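Local coordinates for protein carboxypeptidase A (Helicoverpa armigera, PDB 1JQG) that probably removes C-terminal residues from peptides as a zinc-dependent metallocarboxypeptidase of the M14 family, made as a proenzyme in the insect mid-gut, at residues T143-G148 with I156-I161; P172-Q177 with I211-L216; R255-N260 with G364-Y369; N297-Y302 with Q372-F377. All coordinates share one frame; numbering follows the deposited sequence.

Contact 1. Residues T143-G148 with I156-I161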
loop_
_atom_site.group_PDB
_atom_site.type_symbol
_atom_site.label_atom_id
_atom_site.label_comp_id
_atom_site.label_asym_id
_atom_site.label_seq_id
_atom_site.Cartn_x
_atom_site.Cartn_y
_atom_site.Cartn_z
ATOM N N THR A 143 20.808 1.220 11.036
ATOM C CA THR A 143 21.066 -0.166 11.253
ATOM C C THR A 143 20.175 -0.975 10.289
ATOM O O THR A 143 18.938 -0.951 10.345
ATOM C CB THR A 143 20.741 -0.633 12.693
ATOM O OG1 THR A 143 21.564 -0.002 13.662
ATOM C CG2 THR A 143 20.948 -2.124 12.836
ATOM N N VAL A 144 20.806 -1.590 9.298
ATOM C CA VAL A 144 20.093 -2.393 8.314
ATOM C C VAL A 144 19.948 -3.800 8.892
ATOM O O VAL A 144 20.853 -4.363 9.503
ATOM C CB VAL A 144 20.790 -2.387 6.957
ATOM C CG1 VAL A 144 22.151 -3.074 6.998
ATOM C CG2 VAL A 144 19.892 -2.980 5.872
ATOM N N VAL A 145 18.726 -4.343 8.809
ATOM C CA VAL A 145 18.468 -5.702 9.284
ATOM C C VAL A 145 17.595 -6.479 8.312
ATOM O O VAL A 145 16.624 -5.965 7.795
ATOM C CB VAL A 145 17.906 -5.658 10.701
ATOM C CG1 VAL A 145 17.031 -4.432 10.946
ATOM C CG2 VAL A 145 17.074 -6.882 11.089
ATOM N N GLU A 146 17.911 -7.721 8.042
ATOM C CA GLU A 146 17.122 -8.665 7.314
ATOM C C GLU A 146 16.060 -9.315 8.190
ATOM O O GLU A 146 16.377 -10.139 9.042
ATOM C CB GLU A 146 18.001 -9.825 6.771
ATOM C CG GLU A 146 17.230 -10.769 5.854
ATOM C CD GLU A 146 18.090 -11.909 5.365
ATOM O OE1 GLU A 146 18.767 -11.737 4.332
ATOM O OE2 GLU A 146 18.083 -12.988 5.995
ATOM N N GLY A 147 14.786 -9.024 7.928
ATOM C CA GLY A 147 13.706 -9.599 8.723
ATOM C C GLY A 147 13.452 -11.048 8.296
ATOM O O GLY A 147 12.766 -11.762 9.013
ATOM N N GLY A 148 13.816 -11.439 7.078
ATOM C CA GLY A 148 13.671 -12.810 6.635
ATOM C C GLY A 148 13.829 -12.953 5.130
ATOM O O GLY A 148 14.413 -12.116 4.428
ATOM N N ILE A 156 14.619 -9.819 2.534
ATOM C CA ILE A 156 13.742 -8.709 2.828
ATOM C C ILE A 156 14.284 -7.993 4.044
ATOM O O ILE A 156 14.190 -8.519 5.143
ATOM C CB ILE A 156 12.256 -9.028 2.971
ATOM C CG1 ILE A 156 11.520 -7.849 3.616
ATOM C CG2 ILE A 156 11.983 -10.283 3.766
ATOM C CD1 ILE A 156 10.105 -8.077 4.133
ATOM N N LYS A 157 14.895 -6.826 3.838
ATOM C CA LYS A 157 15.517 -6.076 4.882
ATOM C C LYS A 157 14.830 -4.745 5.106
ATOM O O LYS A 157 13.993 -4.254 4.350
ATOM C CB LYS A 157 17.015 -5.912 4.680
ATOM C CG LYS A 157 17.469 -5.521 3.312
ATOM C CD LYS A 157 18.970 -5.210 3.283
ATOM C CE LYS A 157 19.758 -6.503 3.511
ATOM N NZ LYS A 157 19.778 -7.435 2.321
ATOM N N TYR A 158 15.012 -4.207 6.323
ATOM C CA TYR A 158 14.331 -2.998 6.739
ATOM C C TYR A 158 15.358 -2.197 7.536
ATOM O O TYR A 158 16.363 -2.745 8.000
ATOM C CB TYR A 158 13.055 -3.287 7.549
ATOM C CG TYR A 158 13.267 -4.015 8.860
ATOM C CD1 TYR A 158 13.328 -3.348 10.079
ATOM C CD2 TYR A 158 13.436 -5.389 8.869
ATOM C CE1 TYR A 158 13.532 -4.028 11.267
ATOM C CE2 TYR A 158 13.630 -6.081 10.046
ATOM C CZ TYR A 158 13.678 -5.404 11.249
ATOM O OH TYR A 158 13.874 -6.149 12.387
ATOM N N LEU A 159 15.022 -0.935 7.816
ATOM C CA LEU A 159 15.902 -0.077 8.580
ATOM C C LEU A 159 15.407 0.119 10.010
ATOM O O LEU A 159 14.237 0.291 10.267
ATOM C CB LEU A 159 16.039 1.236 7.785
ATOM C CG LEU A 159 16.916 1.240 6.546
ATOM C CD1 LEU A 159 17.157 2.676 6.087
ATOM C CD2 LEU A 159 18.266 0.573 6.751
ATOM N N ARG A 160 16.333 0.345 10.929
ATOM C CA ARG A 160 16.041 0.754 12.298
ATOM C C ARG A 160 16.770 2.065 12.552
ATOM O O ARG A 160 17.986 2.037 12.738
ATOM C CB ARG A 160 16.513 -0.310 13.284
ATOM C CG ARG A 160 15.581 -1.516 13.374
ATOM C CD ARG A 160 15.881 -2.317 14.646
ATOM N NE ARG A 160 17.191 -2.935 14.605
ATOM C CZ ARG A 160 17.799 -3.588 15.556
ATOM N NH1 ARG A 160 17.207 -3.754 16.726
ATOM N NH2 ARG A 160 19.020 -4.074 15.353
ATOM N N ILE A 161 16.092 3.177 12.407
ATOM C CA ILE A 161 16.678 4.502 12.588
ATOM C C ILE A 161 16.529 4.963 14.045
ATOM O O ILE A 161 15.437 5.004 14.621
ATOM C CB ILE A 161 16.013 5.520 11.628
ATOM C CG1 ILE A 161 16.089 4.996 10.193
ATOM C CG2 ILE A 161 16.656 6.880 11.847
ATOM C CD1 ILE A 161 15.413 5.702 9.061
#
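V145 lays its CG1 methyl over one face of the Y158 ring, 3.7 Å from the ring centroid, a CH-pi contact displaced toward the CE1-CZ side of the rim. Y158 is placed for this by a chi1 of 63°, which sets CG between its backbone N and carbonyl carbon and carries the ring across the neighbouring strand. G147 CA comes up at the ring's edge, near its plane. On the same face of the sheet the guanidinium of R160 runs past T143, with NH2 3.7 Å from T143 CG2.

The other face holds V144, whose CG2 lies 3.5 Å from K157 CD and also meets L159 CD2. The bent chain of K157 carries NZ away to a salt bridge with D128 and a hydrogen bond with S155; E146 OE1 also bonds to S155.

Between these two layers of side chains the antiparallel backbones pair through V145 and Y158, with V145 N to Y158 O at 3.0 Å and Y158 N to V145 O at 2.8 Å. Farther along, G147 N donates to I156 O and I156 N to G148 O (3.0 Å), so both glycines face one residue: a classic beta bulge in the hairpin. The contact therefore combines a backbone ladder with one apolar aromatic overlap, while K157 and E146 take their polar partners from outside the two segments.

Contact 2. Residues P172-Q177 with I211-L216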
loop_
_atom_site.group_PDB
_atom_site.type_symbol
_atom_site.label_atom_id
_atom_site.label_comp_id
_atom_site.label_asym_id
_atom_site.label_seq_id
_atom_site.Cartn_x
_atom_site.Cartn_y
_atom_site.Cartn_z
ATOM N N PRO A 172 9.218 6.204 22.054
ATOM C CA PRO A 172 8.220 5.494 21.281
ATOM C C PRO A 172 8.740 5.011 19.936
ATOM O O PRO A 172 9.615 5.646 19.361
ATOM C CB PRO A 172 7.115 6.560 21.053
ATOM C CG PRO A 172 7.870 7.832 21.065
ATOM C CD PRO A 172 8.918 7.644 22.147
ATOM N N VAL A 173 8.181 3.952 19.382
ATOM C CA VAL A 173 8.495 3.439 18.057
ATOM C C VAL A 173 7.386 3.684 17.020
ATOM O O VAL A 173 6.176 3.523 17.269
ATOM C CB VAL A 173 8.732 1.923 18.151
ATOM C CG1 VAL A 173 9.030 1.254 16.821
ATOM C CG2 VAL A 173 9.892 1.637 19.083
ATOM N N VAL A 174 7.770 4.132 15.856
ATOM C CA VAL A 174 6.893 4.369 14.726
ATOM C C VAL A 174 7.265 3.436 13.560
ATOM O O VAL A 174 8.388 3.502 13.050
ATOM C CB VAL A 174 6.976 5.843 14.259
ATOM C CG1 VAL A 174 6.155 6.059 12.988
ATOM C CG2 VAL A 174 6.538 6.752 15.392
ATOM N N MET A 175 6.379 2.496 13.244
ATOM C CA MET A 175 6.679 1.559 12.161
ATOM C C MET A 175 6.032 2.074 10.884
ATOM O O MET A 175 4.900 2.540 10.883
ATOM C CB MET A 175 6.254 0.118 12.498
ATOM C CG MET A 175 6.904 -0.898 11.575
ATOM S SD MET A 175 6.481 -2.576 11.954
ATOM C CE MET A 175 6.735 -3.347 10.356
ATOM N N MET A 176 6.722 1.883 9.774
ATOM C CA MET A 176 6.185 2.274 8.453
ATOM C C MET A 176 6.555 1.257 7.390
ATOM O O MET A 176 7.633 0.651 7.425
ATOM C CB MET A 176 6.793 3.632 8.186
ATOM C CG MET A 176 6.443 4.305 6.892
ATOM S SD MET A 176 7.657 5.632 6.623
ATOM C CE MET A 176 7.643 6.401 8.217
ATOM N N GLN A 177 5.623 0.955 6.502
ATOM C CA GLN A 177 5.888 -0.025 5.439
ATOM C C GLN A 177 5.175 0.299 4.141
ATOM O O GLN A 177 4.158 0.933 4.127
ATOM C CB GLN A 177 5.477 -1.455 5.811
ATOM C CG GLN A 177 4.008 -1.599 6.194
ATOM C CD GLN A 177 3.644 -3.017 6.575
ATOM O OE1 GLN A 177 4.300 -3.540 7.474
ATOM N NE2 GLN A 177 2.644 -3.600 5.904
ATOM N N ILE A 211 12.141 9.848 18.817
ATOM C CA ILE A 211 11.427 8.752 18.219
ATOM C C ILE A 211 12.342 7.714 17.561
ATOM O O ILE A 211 13.275 8.075 16.836
ATOM C CB ILE A 211 10.384 9.263 17.193
ATOM C CG1 ILE A 211 9.416 10.284 17.830
ATOM C CG2 ILE A 211 9.552 8.095 16.649
ATOM C CD1 ILE A 211 8.485 11.003 16.882
ATOM N N ASP A 212 12.055 6.451 17.809
ATOM C CA ASP A 212 12.706 5.333 17.112
ATOM C C ASP A 212 11.893 4.824 15.916
ATOM O O ASP A 212 10.663 4.767 16.018
ATOM C CB ASP A 212 12.873 4.170 18.082
ATOM C CG ASP A 212 14.038 4.325 19.013
ATOM O OD1 ASP A 212 14.821 5.270 18.874
ATOM O OD2 ASP A 212 14.208 3.501 19.950
ATOM N N TRP A 213 12.515 4.669 14.760
ATOM C CA TRP A 213 11.772 4.350 13.538
ATOM C C TRP A 213 12.172 3.001 12.934
ATOM O O TRP A 213 13.300 2.506 12.993
ATOM C CB TRP A 213 11.922 5.428 12.478
ATOM C CG TRP A 213 11.653 6.820 12.932
ATOM C CD1 TRP A 213 12.424 7.602 13.761
ATOM C CD2 TRP A 213 10.549 7.641 12.550
ATOM N NE1 TRP A 213 11.856 8.842 13.925
ATOM C CE2 TRP A 213 10.708 8.890 13.186
ATOM C CE3 TRP A 213 9.446 7.463 11.713
ATOM C CZ2 TRP A 213 9.789 9.939 13.024
ATOM C CZ3 TRP A 213 8.544 8.470 11.560
ATOM C CH2 TRP A 213 8.705 9.701 12.217
ATOM N N ILE A 214 11.158 2.340 12.351
ATOM C CA ILE A 214 11.307 1.093 11.649
ATOM C C ILE A 214 10.696 1.360 10.285
ATOM O O ILE A 214 9.505 1.671 10.169
ATOM C CB ILE A 214 10.610 -0.077 12.354
ATOM C CG1 ILE A 214 11.339 -0.449 13.658
ATOM C CG2 ILE A 214 10.545 -1.317 11.441
ATOM C CD1 ILE A 214 10.680 -1.518 14.507
ATOM N N ILE A 215 11.482 1.194 9.215
ATOM C CA ILE A 215 10.987 1.409 7.866
ATOM C C ILE A 215 11.270 0.217 6.986
ATOM O O ILE A 215 12.434 -0.140 6.798
ATOM C CB ILE A 215 11.592 2.692 7.264
ATOM C CG1 ILE A 215 11.274 3.904 8.167
ATOM C CG2 ILE A 215 11.050 2.925 5.850
ATOM C CD1 ILE A 215 11.740 5.244 7.646
ATOM N N LEU A 216 10.210 -0.328 6.387
ATOM C CA LEU A 216 10.306 -1.467 5.465
ATOM C C LEU A 216 9.834 -1.039 4.067
ATOM O O LEU A 216 8.634 -0.951 3.774
ATOM C CB LEU A 216 9.471 -2.646 5.998
ATOM C CG LEU A 216 9.344 -3.897 5.133
ATOM C CD1 LEU A 216 10.672 -4.585 4.871
ATOM C CD2 LEU A 216 8.452 -4.956 5.771
#
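V174 N to D212 O (3.0 Å) is one of five backbone hydrogen bonds that tie these parallel strands together. The bonds step back and forth: P172 O accepts from D212 N, V174 O from I214 N and M176 O from L216 N, while M176 N reaches I214 O at 2.8 Å. Weaker CA-H...O contacts fill in between them, such as V173 CA to D212 O at 3.3 Å. The segments' axes diverge by only 14°.

Apolar contacts are made on both faces. On the face carrying V174, M176 and W213, the V174 side chain lies alongside the indole, pointing the same way, with CG1 3.7 Å from W213 CZ3; its other methyl, CG2, meets I211 CG2 at 3.5 Å. M176 bends at its last torsion (chi3 -48°), which turns CE back toward W213 CZ3, 4.0 Å away. On the opposite face, M175 CG rests on I214 CG2 (3.7 Å) and V173 CG1 meets I214 CD1. Helices 187-200 and 402-421 pack on the W213 face, and helix 283-294 on the M175 face.

Polar side chains look elsewhere for partners. D212 makes a salt bridge with R298 and a hydrogen bond with S162, W213 NE1 donates to L207 O, and Q177 NE2 bonds to D304. Buried from both sides, the pair is thus held by main-chain polarity within the sheet and by apolar contacts on its two faces; D212 and Q177 add polar groups to the M175 face, matched by partners beyond the two strands.

Contact 3. Residues R255-N260 with G364-Y369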
loop_
_atom_site.group_PDB
_atom_site.type_symbol
_atom_site.label_atom_id
_atom_site.label_comp_id
_atom_site.label_asym_id
_atom_site.label_seq_id
_atom_site.Cartn_x
_atom_site.Cartn_y
_atom_site.Cartn_z
ATOM N N ARG A 255 -4.593 -9.842 3.452
ATOM C CA ARG A 255 -5.709 -10.670 3.876
ATOM C C ARG A 255 -5.141 -11.888 4.635
ATOM O O ARG A 255 -5.840 -12.786 5.059
ATOM C CB ARG A 255 -6.572 -11.139 2.731
ATOM C CG ARG A 255 -7.024 -10.112 1.711
ATOM C CD ARG A 255 -8.251 -9.377 2.231
ATOM N NE ARG A 255 -8.579 -8.288 1.327
ATOM C CZ ARG A 255 -9.803 -7.993 0.929
ATOM N NH1 ARG A 255 -10.835 -8.716 1.364
ATOM N NH2 ARG A 255 -9.958 -6.972 0.087
ATOM N N ASN A 256 -3.827 -11.915 4.812
ATOM C CA ASN A 256 -3.120 -12.990 5.475
ATOM C C ASN A 256 -2.724 -12.700 6.925
ATOM O O ASN A 256 -1.983 -13.464 7.564
ATOM C CB ASN A 256 -1.867 -13.284 4.649
ATOM C CG ASN A 256 -1.340 -14.694 4.898
ATOM O OD1 ASN A 256 -2.076 -15.646 4.717
ATOM N ND2 ASN A 256 -0.064 -14.728 5.284
ATOM N N PHE A 257 -3.257 -11.620 7.515
ATOM C CA PHE A 257 -2.938 -11.294 8.924
ATOM C C PHE A 257 -3.962 -11.833 9.893
ATOM O O PHE A 257 -5.079 -12.102 9.507
ATOM C CB PHE A 257 -2.777 -9.789 9.122
ATOM C CG PHE A 257 -1.505 -9.232 8.533
ATOM C CD1 PHE A 257 -1.373 -9.012 7.172
ATOM C CD2 PHE A 257 -0.405 -8.965 9.348
ATOM C CE1 PHE A 257 -0.192 -8.537 6.644
ATOM C CE2 PHE A 257 0.786 -8.476 8.844
ATOM C CZ PHE A 257 0.890 -8.247 7.470
ATOM N N GLY A 258 -3.579 -12.041 11.139
ATOM C CA GLY A 258 -4.322 -12.732 12.161
ATOM C C GLY A 258 -5.526 -12.055 12.741
ATOM O O GLY A 258 -6.299 -12.726 13.436
ATOM N N MET A 259 -5.788 -10.797 12.439
ATOM C CA MET A 259 -6.981 -10.108 12.941
ATOM C C MET A 259 -8.205 -10.477 12.126
ATOM O O MET A 259 -8.443 -10.003 11.014
ATOM C CB MET A 259 -6.723 -8.606 12.900
ATOM C CG MET A 259 -7.321 -7.850 14.048
ATOM S SD MET A 259 -9.087 -7.582 13.984
ATOM C CE MET A 259 -9.520 -7.789 15.706
ATOM N N ASN A 260 -8.983 -11.415 12.633
ATOM C CA ASN A 260 -10.218 -11.896 12.008
ATOM C C ASN A 260 -10.004 -12.529 10.633
ATOM O O ASN A 260 -10.760 -12.380 9.653
ATOM C CB ASN A 260 -11.278 -10.803 11.929
ATOM C CG ASN A 260 -11.774 -10.369 13.299
ATOM O OD1 ASN A 260 -11.688 -9.196 13.682
ATOM N ND2 ASN A 260 -12.302 -11.310 14.087
ATOM N N GLY A 364 -8.031 -9.605 7.835
ATOM C CA GLY A 364 -6.645 -10.034 7.589
ATOM C C GLY A 364 -5.722 -8.877 7.236
ATOM O O GLY A 364 -4.639 -9.154 6.721
ATOM N N GLY A 365 -6.107 -7.641 7.488
ATOM C CA GLY A 365 -5.305 -6.501 7.122
ATOM C C GLY A 365 -4.183 -6.276 8.117
ATOM O O GLY A 365 -4.240 -6.585 9.304
ATOM N N ALA A 366 -3.091 -5.722 7.621
ATOM C CA ALA A 366 -1.885 -5.471 8.405
ATOM C C ALA A 366 -2.124 -4.451 9.502
ATOM O O ALA A 366 -1.826 -4.683 10.673
ATOM C CB ALA A 366 -0.803 -4.969 7.457
ATOM N N SER A 367 -2.714 -3.307 9.187
ATOM C CA SER A 367 -2.986 -2.263 10.176
ATOM C C SER A 367 -3.921 -2.726 11.296
ATOM O O SER A 367 -3.746 -2.303 12.439
ATOM C CB SER A 367 -3.487 -0.979 9.528
ATOM O OG SER A 367 -4.714 -1.084 8.844
ATOM N N ASP A 368 -4.893 -3.587 10.968
ATOM C CA ASP A 368 -5.790 -4.124 11.975
ATOM C C ASP A 368 -5.080 -5.024 12.992
ATOM O O ASP A 368 -5.379 -4.982 14.189
ATOM C CB ASP A 368 -6.942 -4.903 11.320
ATOM C CG ASP A 368 -8.030 -3.999 10.801
ATOM O OD1 ASP A 368 -8.968 -4.473 10.133
ATOM O OD2 ASP A 368 -8.016 -2.773 10.980
ATOM N N TYR A 369 -4.148 -5.850 12.507
ATOM C CA TYR A 369 -3.414 -6.758 13.341
ATOM C C TYR A 369 -2.460 -5.998 14.280
ATOM O O TYR A 369 -2.459 -6.298 15.479
ATOM C CB TYR A 369 -2.651 -7.821 12.535
ATOM C CG TYR A 369 -1.723 -8.682 13.390
ATOM C CD1 TYR A 369 -2.192 -9.818 14.045
ATOM C CD2 TYR A 369 -0.384 -8.385 13.571
ATOM C CE1 TYR A 369 -1.391 -10.619 14.825
ATOM C CE2 TYR A 369 0.464 -9.142 14.338
ATOM C CZ TYR A 369 -0.057 -10.266 14.966
ATOM O OH TYR A 369 0.785 -11.025 15.730
HETATM O O HOH W 1 -8.823 -7.425 10.083
#
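F257 N donates to G364 O at 2.9 Å and G364 N donates to M259 O at 3.2 Å, so the irregular loop 255-260 grips a single glycine through both of its peptide groups. The first bond meets the carbonyl well off its axis, with a C=O...N angle of 119°. G364 adopts a positive phi (77°) and lies close against 255-257, its CA making a CA-H...O contact with F257 O. G365 follows as the N-cap of helix 366-373, and its O takes the helical bond from Y369 N.

The F257 ring lies flat against the first turn of the helix: A366 CA sits over the centre of one face, 3.7 Å from the centroid, and A366 CB touches CZ and CE1 at the same face. G364 O approaches the ring edge. The Y369 side chain crosses that of F257 at about a right angle, their CB atoms 3.9 Å apart. M259 runs along the next part of the turn, its CG 3.5 Å from D368 O. A water donates both to M259 O (2.8 Å) and to D368 OD1, and that carboxylate oxygen also accepts from G317 N.

Around this junction F280 meets both aromatic rings, edge-to-face in the case of Y369. F257 and Y369 together also rest on helix 283-294, while A366 turns to Y302 and D304 of strand 299-307, so the helix start is wedged between the loop, that helix and the central sheet.

Contact 4. Residues N297-Y302 with Q372-F377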
loop_
_atom_site.group_PDB
_atom_site.type_symbol
_atom_site.label_atom_id
_atom_site.label_comp_id
_atom_site.label_asym_id
_atom_site.label_seq_id
_atom_site.Cartn_x
_atom_site.Cartn_y
_atom_site.Cartn_z
ATOM N N ASN A 297 6.008 -3.659 22.839
ATOM C CA ASN A 297 6.112 -3.030 24.138
ATOM C C ASN A 297 6.116 -1.509 24.099
ATOM O O ASN A 297 5.650 -0.858 25.023
ATOM C CB ASN A 297 7.418 -3.479 24.824
ATOM C CG ASN A 297 7.464 -3.030 26.275
ATOM O OD1 ASN A 297 6.623 -3.348 27.128
ATOM N ND2 ASN A 297 8.522 -2.266 26.551
ATOM N N ARG A 298 6.583 -0.901 23.014
ATOM C CA ARG A 298 6.597 0.541 22.894
ATOM C C ARG A 298 6.249 1.134 21.531
ATOM O O ARG A 298 6.532 2.305 21.276
ATOM C CB ARG A 298 7.969 1.062 23.373
ATOM C CG ARG A 298 9.138 0.609 22.496
ATOM C CD ARG A 298 10.436 0.915 23.260
ATOM N NE ARG A 298 11.592 0.524 22.497
ATOM C CZ ARG A 298 12.390 1.278 21.769
ATOM N NH1 ARG A 298 12.139 2.586 21.705
ATOM N NH2 ARG A 298 13.439 0.756 21.113
ATOM N N MET A 299 5.592 0.386 20.669
ATOM C CA MET A 299 5.139 0.866 19.369
ATOM C C MET A 299 3.970 1.847 19.503
ATOM O O MET A 299 2.909 1.431 19.992
ATOM C CB MET A 299 4.666 -0.287 18.458
ATOM C CG MET A 299 4.467 0.161 17.011
ATOM S SD MET A 299 4.126 -1.131 15.847
ATOM C CE MET A 299 5.723 -1.994 15.809
ATOM N N ALA A 300 4.209 3.102 19.094
ATOM C CA ALA A 300 3.150 4.111 19.230
ATOM C C ALA A 300 2.314 4.263 17.955
ATOM O O ALA A 300 1.123 4.571 18.081
ATOM C CB ALA A 300 3.708 5.473 19.617
ATOM N N LEU A 301 2.915 4.068 16.789
ATOM C CA LEU A 301 2.201 4.303 15.537
ATOM C C LEU A 301 2.661 3.296 14.460
ATOM O O LEU A 301 3.879 2.988 14.398
ATOM C CB LEU A 301 2.456 5.718 14.985
ATOM C CG LEU A 301 1.779 6.124 13.691
ATOM C CD1 LEU A 301 0.243 6.094 13.718
ATOM C CD2 LEU A 301 2.228 7.537 13.301
ATOM N N TYR A 302 1.668 2.797 13.738
ATOM C CA TYR A 302 1.919 1.858 12.662
ATOM C C TYR A 302 1.218 2.328 11.382
ATOM O O TYR A 302 0.005 2.561 11.415
ATOM C CB TYR A 302 1.420 0.456 13.035
ATOM C CG TYR A 302 1.551 -0.582 11.953
ATOM C CD1 TYR A 302 2.711 -1.326 11.823
ATOM C CD2 TYR A 302 0.505 -0.828 11.043
ATOM C CE1 TYR A 302 2.871 -2.313 10.863
ATOM C CE2 TYR A 302 0.645 -1.817 10.062
ATOM C CZ TYR A 302 1.837 -2.556 9.997
ATOM O OH TYR A 302 1.941 -3.484 9.013
ATOM N N GLN A 372 -4.231 -4.586 17.094
ATOM C CA GLN A 372 -4.635 -5.618 18.044
ATOM C C GLN A 372 -3.479 -6.126 18.887
ATOM O O GLN A 372 -3.595 -6.527 20.054
ATOM C CB GLN A 372 -5.260 -6.791 17.289
ATOM C CG GLN A 372 -5.597 -7.994 18.124
ATOM C CD GLN A 372 -5.881 -9.251 17.331
ATOM O OE1 GLN A 372 -5.030 -9.776 16.611
ATOM N NE2 GLN A 372 -7.090 -9.801 17.435
ATOM N N ALA A 373 -2.282 -6.180 18.302
ATOM C CA ALA A 373 -1.130 -6.679 19.076
ATOM C C ALA A 373 -0.107 -5.644 19.517
ATOM O O ALA A 373 0.779 -6.112 20.231
ATOM C CB ALA A 373 -0.475 -7.777 18.260
ATOM N N ALA A 374 -0.233 -4.356 19.181
ATOM C CA ALA A 374 0.837 -3.415 19.497
ATOM C C ALA A 374 0.409 -1.967 19.527
ATOM O O ALA A 374 0.313 -1.407 20.597
ATOM C CB ALA A 374 2.008 -3.572 18.506
ATOM N N ALA A 375 0.322 -1.308 18.382
ATOM C CA ALA A 375 0.150 0.151 18.317
ATOM C C ALA A 375 -1.264 0.523 18.722
ATOM O O ALA A 375 -2.273 0.050 18.164
ATOM C CB ALA A 375 0.494 0.610 16.910
ATOM N N PRO A 376 -1.390 1.544 19.570
ATOM C CA PRO A 376 -2.657 2.130 19.952
ATOM C C PRO A 376 -3.254 2.914 18.801
ATOM O O PRO A 376 -4.422 3.268 18.771
ATOM C CB PRO A 376 -2.326 3.014 21.146
ATOM C CG PRO A 376 -0.979 2.584 21.604
ATOM C CD PRO A 376 -0.274 2.129 20.351
ATOM N N PHE A 377 -2.392 3.335 17.877
ATOM C CA PHE A 377 -2.762 4.104 16.695
ATOM C C PHE A 377 -2.210 3.405 15.467
ATOM O O PHE A 377 -0.989 3.177 15.366
ATOM C CB PHE A 377 -2.212 5.529 16.794
ATOM C CG PHE A 377 -2.640 6.248 18.049
ATOM C CD1 PHE A 377 -1.791 6.308 19.144
ATOM C CD2 PHE A 377 -3.891 6.809 18.160
ATOM C CE1 PHE A 377 -2.159 6.952 20.304
ATOM C CE2 PHE A 377 -4.282 7.454 19.329
ATOM C CZ PHE A 377 -3.414 7.531 20.386
#
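Y302 N donates to F377 O at 3.1 Å, a moderately bent bond (N-H...O 150°) with the donor in the carbonyl plane. The same F377 O receives a CA-H...O contact from L301 CA, and L301 CD1 also lies 3.6 Å from it. With chi1 at 180°, CG of L301 stands anti to the backbone N, and the branch is carried across F377, the two side chains crossing at about a right angle; CD1 comes 4.0 Å from F377 CB.

A300 O points at the edge of the F377 ring, in its plane, 3.6 Å from CD1. One residue earlier, M299 O faces P376 CD at 3.3 Å and A375 CA at 3.5 Å. A375 CB touches both M299 CG and Y302 CB, 4.0 Å from each, while the M299 sulfur reaches A374 CB.

Strand 173-178 flanks 299-302 with backbone bonds from V173 and M175, and helix 325-340 packs on the F377 ring. Here the chain leaves helix 366-373, turns through A374-P376 and enters strand 377-383 beside and parallel to strand 299-307, as expected of the alpha/beta fold of zinc carboxypeptidases, with its mixed central sheet.

Overall arrangement
Contacts 1, 2 and 4 are successive steps across one mixed sheet. L159 N and I161 N of contact 1 reach I215 O and W213 O of contact 2, both at 2.9 Å, and V173 O of contact 2 meets A300 N of contact 4 at 2.7 Å. Contact 3 stands beside the sheet and shares helix 366-373 with contact 4; A366 CB touches Y302 OH (3.5 Å), and also Q177 NE2 of contact 2. It is here that the zinc site, formed by H181, E184 and H306, comes near: the R255 side chain lies about 8 Å from the zinc ion, against about 10 Å for that of Q177 and about 12 Å for that of Y302.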